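PDB 4WIA: archaeal flagellar ATP-binding protein FlaH from Methanocaldococcus jannaschii DSM 2661, which probably binds and hydrolyses ATP as a component of the archaellum, the archaeal flagellum, and may regulate its assembly. Local coordinates for residues A[12-17]-A[44-49]; A[36-41]-A[186-191]; A[195-200]-A[217-222]. One frame throughout, in Å; residues are numbered along the deposited sequence.

How the contacts relate
From the N terminus, residues 12-17 come first and meet helix 40-53 in contact 1. This closes a loop that holds strand 29-33 and the P-loop. Residues 36-41 lie within that loop but pair with strand 182-191 in contact 2, so contacts 1 and 2 cross. Both use helix 40-53, and their centres are about 17 Å apart. Contact 2 closes a much longer loop, which holds most of the remaining core. Contact 3 follows in series, joining strands 194-204 and 214-220 as a hairpin. Strand 194-204 also pairs with strand 182-191, with Phe189 O 2.7 Å from Lys196 N, so contacts 2 and 3 touch.

Contact 1: A[12-17]-A[44-49]; sequences SRDDLD and CQRLAY. With SO4 (sulfate ion), chain D.
Asp14 and Arg46 form a side-on salt bridge. The side chains come from opposite directions, and their flat groups are nearly coplanar, 20° apart. Arg46 NE reaches Asp14 OD2 at 2.7 Å, and Arg46 NH2 reaches Asp14 OD1 at 2.9 Å. Both oxygens use their syn lone pairs, and the NH2 bond is nearly straight at 175°. Asp14 OD1 has a second donor, Leu16 N at 2.9 Å, which meets it from above the carboxylate plane. This is an Asx turn, and it leads into helix 16-19. With an alanine here both oxygens go, and the buried Arg46 guanidinium is likely to lose this countercharge, and Leu16 N its acceptor.

The contact sets the N-terminal segment against helix 40-53, the helix that follows the P-loop in this KaiC-type ATPase. Arg46 NH1 also holds Ile9 O of that N-terminal region.

The apolar part is small. Leu16 CD2 packs 3.9 Å from Arg46 CG and lies over one face of the guanidinium, toward its rim. It also comes within 4.4 Å of Leu47 CD2.

A bend at chi3 (74°) turns the Arg13 guanidinium edge-on to a sulfate ion. Arg13 NE bonds sulfate O2 at 2.8 Å, and Arg13 NH2 bonds O3 at 2.7 Å. Arg13 NH2 is also 3.8 Å from Tyr49 CE2. Lys84 and Arg55 of the second subunit bind the same sulfate, which therefore sits between subunits.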
# COMPACT_ATOMS: atom_id res chain seq x y z
N SER A 12 4.43 4.44 -7.61
CA SER A 12 5.41 3.78 -8.41
C SER A 12 5.85 4.63 -9.60
O SER A 12 7.01 4.62 -9.97
CB SER A 12 4.88 2.44 -8.92
OG SER A 12 4.74 1.47 -7.91
N ARG A 13 4.91 5.32 -10.20
CA ARG A 13 5.09 5.90 -11.51
C ARG A 13 5.89 7.17 -11.51
O ARG A 13 6.27 7.64 -12.55
CB ARG A 13 3.75 6.22 -12.13
CG ARG A 13 3.07 7.47 -11.57
CD ARG A 13 1.67 7.61 -12.12
NE ARG A 13 0.79 6.62 -11.50
CZ ARG A 13 -0.48 6.42 -11.83
NH1 ARG A 13 -1.07 7.18 -12.75
NH2 ARG A 13 -1.18 5.48 -11.23
N ASP A 14 6.16 7.76 -10.38
CA ASP A 14 7.00 8.92 -10.37
C ASP A 14 7.80 8.96 -9.08
O ASP A 14 7.59 8.19 -8.18
CB ASP A 14 6.21 10.24 -10.60
CG ASP A 14 5.28 10.61 -9.46
OD1 ASP A 14 5.70 10.58 -8.27
OD2 ASP A 14 4.09 10.98 -9.75
N ASP A 15 8.74 9.87 -9.03
CA ASP A 15 9.54 10.08 -7.81
C ASP A 15 9.27 11.45 -7.14
O ASP A 15 10.13 12.03 -6.50
CB ASP A 15 11.04 9.90 -8.16
CG ASP A 15 11.59 10.99 -9.07
OD1 ASP A 15 10.85 11.85 -9.56
OD2 ASP A 15 12.79 11.09 -9.20
N LEU A 16 8.05 11.94 -7.23
CA LEU A 16 7.69 13.22 -6.60
C LEU A 16 7.94 13.20 -5.09
O LEU A 16 8.37 14.20 -4.53
CB LEU A 16 6.25 13.59 -6.85
CG LEU A 16 5.85 15.01 -6.36
CD1 LEU A 16 6.66 16.11 -7.04
CD2 LEU A 16 4.39 15.28 -6.57
N ASP A 17 7.75 12.05 -4.44
CA ASP A 17 8.07 11.90 -3.03
C ASP A 17 9.49 12.24 -2.69
O ASP A 17 9.75 12.83 -1.64
CB ASP A 17 7.78 10.48 -2.53
CG ASP A 17 8.62 9.45 -3.20
OD1 ASP A 17 8.54 9.33 -4.42
OD2 ASP A 17 9.42 8.79 -2.54
N CYS A 44 -2.72 19.32 -7.40
CA CYS A 44 -3.56 18.94 -6.26
C CYS A 44 -4.07 17.56 -6.42
O CYS A 44 -4.18 16.82 -5.47
CB CYS A 44 -4.80 19.90 -6.13
SG CYS A 44 -4.36 21.56 -5.59
N GLN A 45 -4.39 17.22 -7.66
CA GLN A 45 -4.93 15.89 -8.00
C GLN A 45 -3.91 14.77 -7.80
O GLN A 45 -4.25 13.75 -7.22
CB GLN A 45 -5.45 15.92 -9.42
CG GLN A 45 -6.75 16.67 -9.50
CD GLN A 45 -7.06 17.27 -10.85
OE1 GLN A 45 -6.50 16.90 -11.89
NE2 GLN A 45 -8.04 18.21 -10.84
N ARG A 46 -2.66 15.02 -8.22
CA ARG A 46 -1.56 14.08 -7.96
C ARG A 46 -1.35 13.89 -6.46
O ARG A 46 -1.16 12.76 -5.96
CB ARG A 46 -0.26 14.57 -8.61
CG ARG A 46 1.02 13.94 -8.04
CD ARG A 46 1.11 12.46 -8.37
NE ARG A 46 2.33 11.83 -7.83
CZ ARG A 46 2.49 11.40 -6.58
NH1 ARG A 46 1.54 11.56 -5.68
NH2 ARG A 46 3.61 10.80 -6.24
N LEU A 47 -1.34 15.01 -5.74
CA LEU A 47 -1.15 14.90 -4.28
C LEU A 47 -2.28 14.12 -3.64
O LEU A 47 -2.06 13.22 -2.83
CB LEU A 47 -1.02 16.28 -3.67
CG LEU A 47 0.31 16.93 -4.06
CD1 LEU A 47 0.34 18.39 -3.66
CD2 LEU A 47 1.50 16.19 -3.43
N ALA A 48 -3.53 14.45 -4.03
CA ALA A 48 -4.68 13.74 -3.50
C ALA A 48 -4.64 12.26 -3.78
O ALA A 48 -4.85 11.44 -2.90
CB ALA A 48 -5.97 14.35 -4.05
N TYR A 49 -4.34 11.88 -5.02
CA TYR A 49 -4.20 10.44 -5.34
C TYR A 49 -3.11 9.75 -4.54
O TYR A 49 -3.32 8.64 -4.06
CB TYR A 49 -3.95 10.27 -6.83
CG TYR A 49 -4.06 8.83 -7.32
CD1 TYR A 49 -5.27 8.19 -7.37
CD2 TYR A 49 -2.93 8.11 -7.69
CE1 TYR A 49 -5.37 6.89 -7.77
CE2 TYR A 49 -3.02 6.78 -8.12
CZ TYR A 49 -4.23 6.19 -8.16
OH TYR A 49 -4.30 4.92 -8.57
S SO4 D . 1.20 3.75 -9.04
O1 SO4 D . 1.23 2.41 -9.67
O2 SO4 D . 2.04 4.69 -9.82
O3 SO4 D . -0.20 4.25 -9.03
O4 SO4 D . 1.71 3.67 -7.66

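Contact 2: A[36-41]-A[186-191]; sequences ESTGKS and TELFTF. With SO4 (sulfate ion), chain E; SO4 (sulfate ion), chain F.
Thr38 and Thr186 meet through their hydroxyls. Thr186 OG1 donates to Thr38 OG1 at 2.7 Å, and Thr38 OG1 is also bonded to Glu35 O. Beside them, both methyl groups of Leu188 lie against Ser37 O, with Leu188 CD2 at 3.5 Å.

Lys40 runs past this pair into the anion site. Its CB lies 3.6 Å from O3 of the chain E sulfate. Next, Lys40 CG packs on Thr186 OG1 at 3.4 Å, the side chains crossing at about a right angle. Lys40 CD is farther from the same hydroxyl. The chain then bends at chi3 (-65°) and chi4 (-60°). CE comes near O1 of the chain F sulfate, and NZ ends near both ions. NZ bonds O1 of the chain E sulfate at 3.1 Å, and also Gly34 O.

Backbone amides add to the grip on the chain E ion. Ser37 N bonds O4 at 2.8 Å, Lys40 N bonds O1 at 3.0 Å, and Ser41 N bonds O3 at 2.7 Å. This is the P-loop, or Walker A, arrangement. The amides and the lysine make a cradle for an anion, consistent with the sulfate marking a phosphate position of ATP.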
# COMPACT_ATOMS: atom_id res chain seq x y z
N GLU A 36 -3.90 30.96 -14.49
CA GLU A 36 -4.68 29.91 -15.11
C GLU A 36 -3.78 29.03 -15.94
O GLU A 36 -2.87 29.53 -16.55
CB GLU A 36 -5.69 30.52 -16.07
CG GLU A 36 -6.58 31.57 -15.45
CD GLU A 36 -7.72 32.00 -16.34
OE1 GLU A 36 -8.75 32.43 -15.81
OE2 GLU A 36 -7.57 31.92 -17.58
N SER A 37 -4.10 27.74 -16.00
CA SER A 37 -3.46 26.78 -16.93
C SER A 37 -1.99 26.45 -16.62
O SER A 37 -1.30 25.92 -17.46
CB SER A 37 -3.54 27.29 -18.37
OG SER A 37 -4.85 27.71 -18.68
N THR A 38 -1.52 26.80 -15.43
CA THR A 38 -0.16 26.55 -15.06
C THR A 38 -0.01 25.23 -14.29
O THR A 38 1.09 24.89 -13.84
CB THR A 38 0.46 27.75 -14.31
OG1 THR A 38 -0.15 27.94 -13.02
CG2 THR A 38 0.30 29.02 -15.13
N GLY A 39 -1.10 24.47 -14.13
CA GLY A 39 -1.00 23.13 -13.56
C GLY A 39 -1.34 22.97 -12.09
O GLY A 39 -1.06 21.93 -11.50
N LYS A 40 -1.97 23.96 -11.49
CA LYS A 40 -2.23 23.92 -10.04
C LYS A 40 -3.15 22.78 -9.66
O LYS A 40 -2.92 22.06 -8.69
CB LYS A 40 -2.87 25.25 -9.57
CG LYS A 40 -2.06 26.51 -9.92
CD LYS A 40 -2.63 27.78 -9.26
CE LYS A 40 -4.01 28.17 -9.75
NZ LYS A 40 -4.01 28.43 -11.21
N SER A 41 -4.23 22.65 -10.42
CA SER A 41 -5.23 21.64 -10.18
C SER A 41 -4.66 20.24 -10.34
O SER A 41 -4.80 19.38 -9.49
CB SER A 41 -6.41 21.85 -11.18
OG SER A 41 -7.24 22.93 -10.77
N THR A 186 3.60 28.14 -9.63
CA THR A 186 3.53 27.44 -10.91
C THR A 186 3.54 28.40 -12.10
O THR A 186 2.95 29.46 -12.01
CB THR A 186 2.29 26.55 -11.01
OG1 THR A 186 1.12 27.31 -10.78
CG2 THR A 186 2.36 25.46 -9.99
N GLU A 187 4.24 28.01 -13.17
CA GLU A 187 4.22 28.71 -14.47
C GLU A 187 4.34 27.73 -15.63
O GLU A 187 4.68 26.56 -15.46
CB GLU A 187 5.34 29.75 -14.60
CG GLU A 187 5.25 30.92 -13.62
CD GLU A 187 6.00 32.21 -13.97
OE1 GLU A 187 5.95 32.78 -15.08
OE2 GLU A 187 6.64 32.72 -13.07
N LEU A 188 4.06 28.25 -16.81
CA LEU A 188 4.31 27.54 -18.02
C LEU A 188 5.56 28.12 -18.64
O LEU A 188 5.84 29.30 -18.48
CB LEU A 188 3.17 27.73 -19.01
CG LEU A 188 1.86 27.02 -18.71
CD1 LEU A 188 0.88 27.36 -19.84
CD2 LEU A 188 2.00 25.52 -18.56
N PHE A 189 6.32 27.29 -19.32
CA PHE A 189 7.46 27.76 -20.10
C PHE A 189 7.69 26.76 -21.20
O PHE A 189 7.24 25.61 -21.12
CB PHE A 189 8.70 27.94 -19.22
CG PHE A 189 9.37 26.62 -18.84
CD1 PHE A 189 8.77 25.75 -17.95
CD2 PHE A 189 10.59 26.28 -19.38
CE1 PHE A 189 9.38 24.57 -17.59
CE2 PHE A 189 11.20 25.09 -19.05
CZ PHE A 189 10.60 24.24 -18.15
N THR A 190 8.42 27.20 -22.20
CA THR A 190 8.65 26.40 -23.36
C THR A 190 10.13 26.23 -23.60
O THR A 190 10.87 27.20 -23.71
CB THR A 190 8.02 27.03 -24.61
OG1 THR A 190 6.59 27.02 -24.47
CG2 THR A 190 8.38 26.26 -25.87
N PHE A 191 10.56 24.98 -23.72
CA PHE A 191 11.93 24.71 -24.11
C PHE A 191 11.94 23.66 -25.23
O PHE A 191 11.30 22.61 -25.16
CB PHE A 191 12.76 24.29 -22.87
CG PHE A 191 14.23 24.40 -23.06
CD1 PHE A 191 14.89 25.63 -22.88
CD2 PHE A 191 14.99 23.29 -23.40
CE1 PHE A 191 16.26 25.74 -23.09
CE2 PHE A 191 16.37 23.40 -23.59
CZ PHE A 191 17.00 24.63 -23.44
S SO4 E . -4.53 25.28 -13.45
O1 SO4 E . -3.32 26.12 -13.11
O2 SO4 E . -4.16 24.32 -14.48
O3 SO4 E . -5.05 24.41 -12.36
O4 SO4 E . -5.42 26.32 -13.95
S SO4 F . -7.46 29.15 -11.63
O1 SO4 F . -6.08 29.57 -11.91
O2 SO4 F . -8.10 28.19 -12.58
O3 SO4 F . -8.16 30.46 -11.76
O4 SO4 F . -7.65 28.54 -10.25

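Contact 3: A[195-200]-A[217-222]; sequences LKNLAK and FRVEPK
Phe217 carries CG between its backbone N and carbonyl carbon (chi1 60°), which brings its ring in front of Asn197. Asn197 has CG anti to its own carbonyl carbon (chi1 -53°), and this lays its side chain over that ring. Asn197 CB sits above one face as a CH-pi contact, 3.5 Å from the Phe217 ring centroid. The amide follows, offset toward Phe217 CE2, its plane 9° from that of the ring. Asn197 CG is 3.6 Å from Phe217 CE2. Ala199 CB comes instead to the ring edge, in plane, 3.9 Å from Phe217 CE1.

The backbones beneath form an antiparallel hydrogen-bonded pair. Asn197 N donates to Phe217 O at 2.8 Å. Phe217 N returns a bond to Asn197 O at 3.0 Å. The two strands, 194-204 and 214-220, are a beta hairpin in the mixed central sheet of the P-loop ATPase fold. They continue the sheet beyond strand 182-191, and strand 224-227 lies on their far side.

Asn197 ND2 bonds Thr38 O of the P-loop, tying the hairpin to the anion site. The stack on Phe217 probably helps hold the amide in this orientation. Lys196, probably an ATP ligand, packs CB 3.7 Å from Phe217 O, while its NZ pairs with Glu228. Arg218 NE makes a salt bridge to Glu220 OE2 at 3.2 Å along its own strand.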
# COMPACT_ATOMS: atom_id res chain seq x y z
N LEU A 195 5.93 22.89 -24.44
CA LEU A 195 5.39 23.64 -23.34
C LEU A 195 5.37 22.75 -22.10
O LEU A 195 4.99 21.60 -22.17
CB LEU A 195 4.03 24.15 -23.78
CG LEU A 195 3.21 25.13 -22.93
CD1 LEU A 195 2.24 26.01 -23.73
CD2 LEU A 195 2.46 24.31 -21.90
N LYS A 196 5.83 23.27 -20.96
CA LYS A 196 5.99 22.48 -19.74
C LYS A 196 5.53 23.28 -18.58
O LYS A 196 5.45 24.50 -18.68
CB LYS A 196 7.46 22.12 -19.52
CG LYS A 196 8.00 21.15 -20.58
CD LYS A 196 9.39 20.61 -20.22
CE LYS A 196 10.45 21.30 -21.02
NZ LYS A 196 11.83 20.97 -20.56
N ASN A 197 5.28 22.61 -17.46
CA ASN A 197 4.98 23.28 -16.23
C ASN A 197 6.19 23.33 -15.34
O ASN A 197 7.02 22.42 -15.36
CB ASN A 197 3.92 22.53 -15.51
CG ASN A 197 2.71 22.30 -16.38
OD1 ASN A 197 2.77 21.51 -17.32
ND2 ASN A 197 1.61 22.97 -16.08
N LEU A 198 6.33 24.41 -14.58
CA LEU A 198 7.34 24.46 -13.57
C LEU A 198 6.66 24.78 -12.29
O LEU A 198 5.90 25.73 -12.26
CB LEU A 198 8.39 25.53 -13.89
CG LEU A 198 9.38 25.82 -12.76
CD1 LEU A 198 10.38 24.71 -12.64
CD2 LEU A 198 10.10 27.14 -13.01
N ALA A 199 6.96 23.99 -11.26
CA ALA A 199 6.53 24.24 -9.91
C ALA A 199 7.76 24.57 -9.10
O ALA A 199 8.64 23.74 -8.93
CB ALA A 199 5.89 23.02 -9.36
N LYS A 200 7.86 25.81 -8.61
CA LYS A 200 8.99 26.22 -7.85
C LYS A 200 8.62 26.36 -6.36
O LYS A 200 7.64 27.03 -6.01
CB LYS A 200 9.50 27.51 -8.39
CG LYS A 200 10.84 27.90 -7.82
CD LYS A 200 11.27 29.24 -8.39
CE LYS A 200 12.75 29.31 -8.69
NZ LYS A 200 12.93 30.36 -9.71
N PHE A 217 7.54 19.51 -15.03
CA PHE A 217 6.68 18.40 -15.44
C PHE A 217 5.84 18.76 -16.63
O PHE A 217 5.76 19.92 -17.03
CB PHE A 217 5.78 17.92 -14.30
CG PHE A 217 4.84 18.97 -13.75
CD1 PHE A 217 5.26 19.86 -12.76
CD2 PHE A 217 3.52 19.06 -14.17
CE1 PHE A 217 4.41 20.83 -12.24
CE2 PHE A 217 2.65 20.03 -13.63
CZ PHE A 217 3.10 20.92 -12.67
N ARG A 218 5.24 17.72 -17.22
CA ARG A 218 4.18 17.88 -18.20
C ARG A 218 3.04 16.96 -17.76
O ARG A 218 3.21 16.02 -16.98
CB ARG A 218 4.67 17.57 -19.60
CG ARG A 218 5.08 16.13 -19.82
CD ARG A 218 6.10 15.93 -20.95
NE ARG A 218 6.96 14.77 -20.66
CZ ARG A 218 7.93 14.75 -19.73
NH1 ARG A 218 8.68 13.66 -19.53
NH2 ARG A 218 8.17 15.83 -18.98
N VAL A 219 1.85 17.30 -18.19
CA VAL A 219 0.69 16.51 -17.84
C VAL A 219 0.46 15.56 -19.00
O VAL A 219 0.26 16.01 -20.12
CB VAL A 219 -0.53 17.41 -17.58
CG1 VAL A 219 -1.77 16.57 -17.28
CG2 VAL A 219 -0.25 18.39 -16.43
N GLU A 220 0.50 14.25 -18.74
CA GLU A 220 0.41 13.27 -19.82
C GLU A 220 -0.85 12.43 -19.65
O GLU A 220 -1.16 11.97 -18.52
CB GLU A 220 1.66 12.34 -19.85
CG GLU A 220 2.99 13.00 -20.24
CD GLU A 220 3.11 13.42 -21.68
OE1 GLU A 220 2.13 13.34 -22.43
OE2 GLU A 220 4.24 13.83 -22.05
N PRO A 221 -1.59 12.23 -20.76
CA PRO A 221 -2.78 11.35 -20.75
C PRO A 221 -2.46 9.97 -20.13
O PRO A 221 -1.43 9.36 -20.48
CB PRO A 221 -3.16 11.20 -22.25
CG PRO A 221 -2.47 12.31 -22.97
CD PRO A 221 -1.37 12.87 -22.08
N LYS A 222 -3.30 9.55 -19.17
CA LYS A 222 -3.24 8.20 -18.55
C LYS A 222 -1.95 7.91 -17.75
O LYS A 222 -1.59 6.73 -17.48
CB LYS A 222 -3.48 7.10 -19.61
CG LYS A 222 -4.74 7.26 -20.42
CD LYS A 222 -5.99 7.31 -19.54
CE LYS A 222 -6.62 5.92 -19.32
NZ LYS A 222 -6.67 5.39 -17.91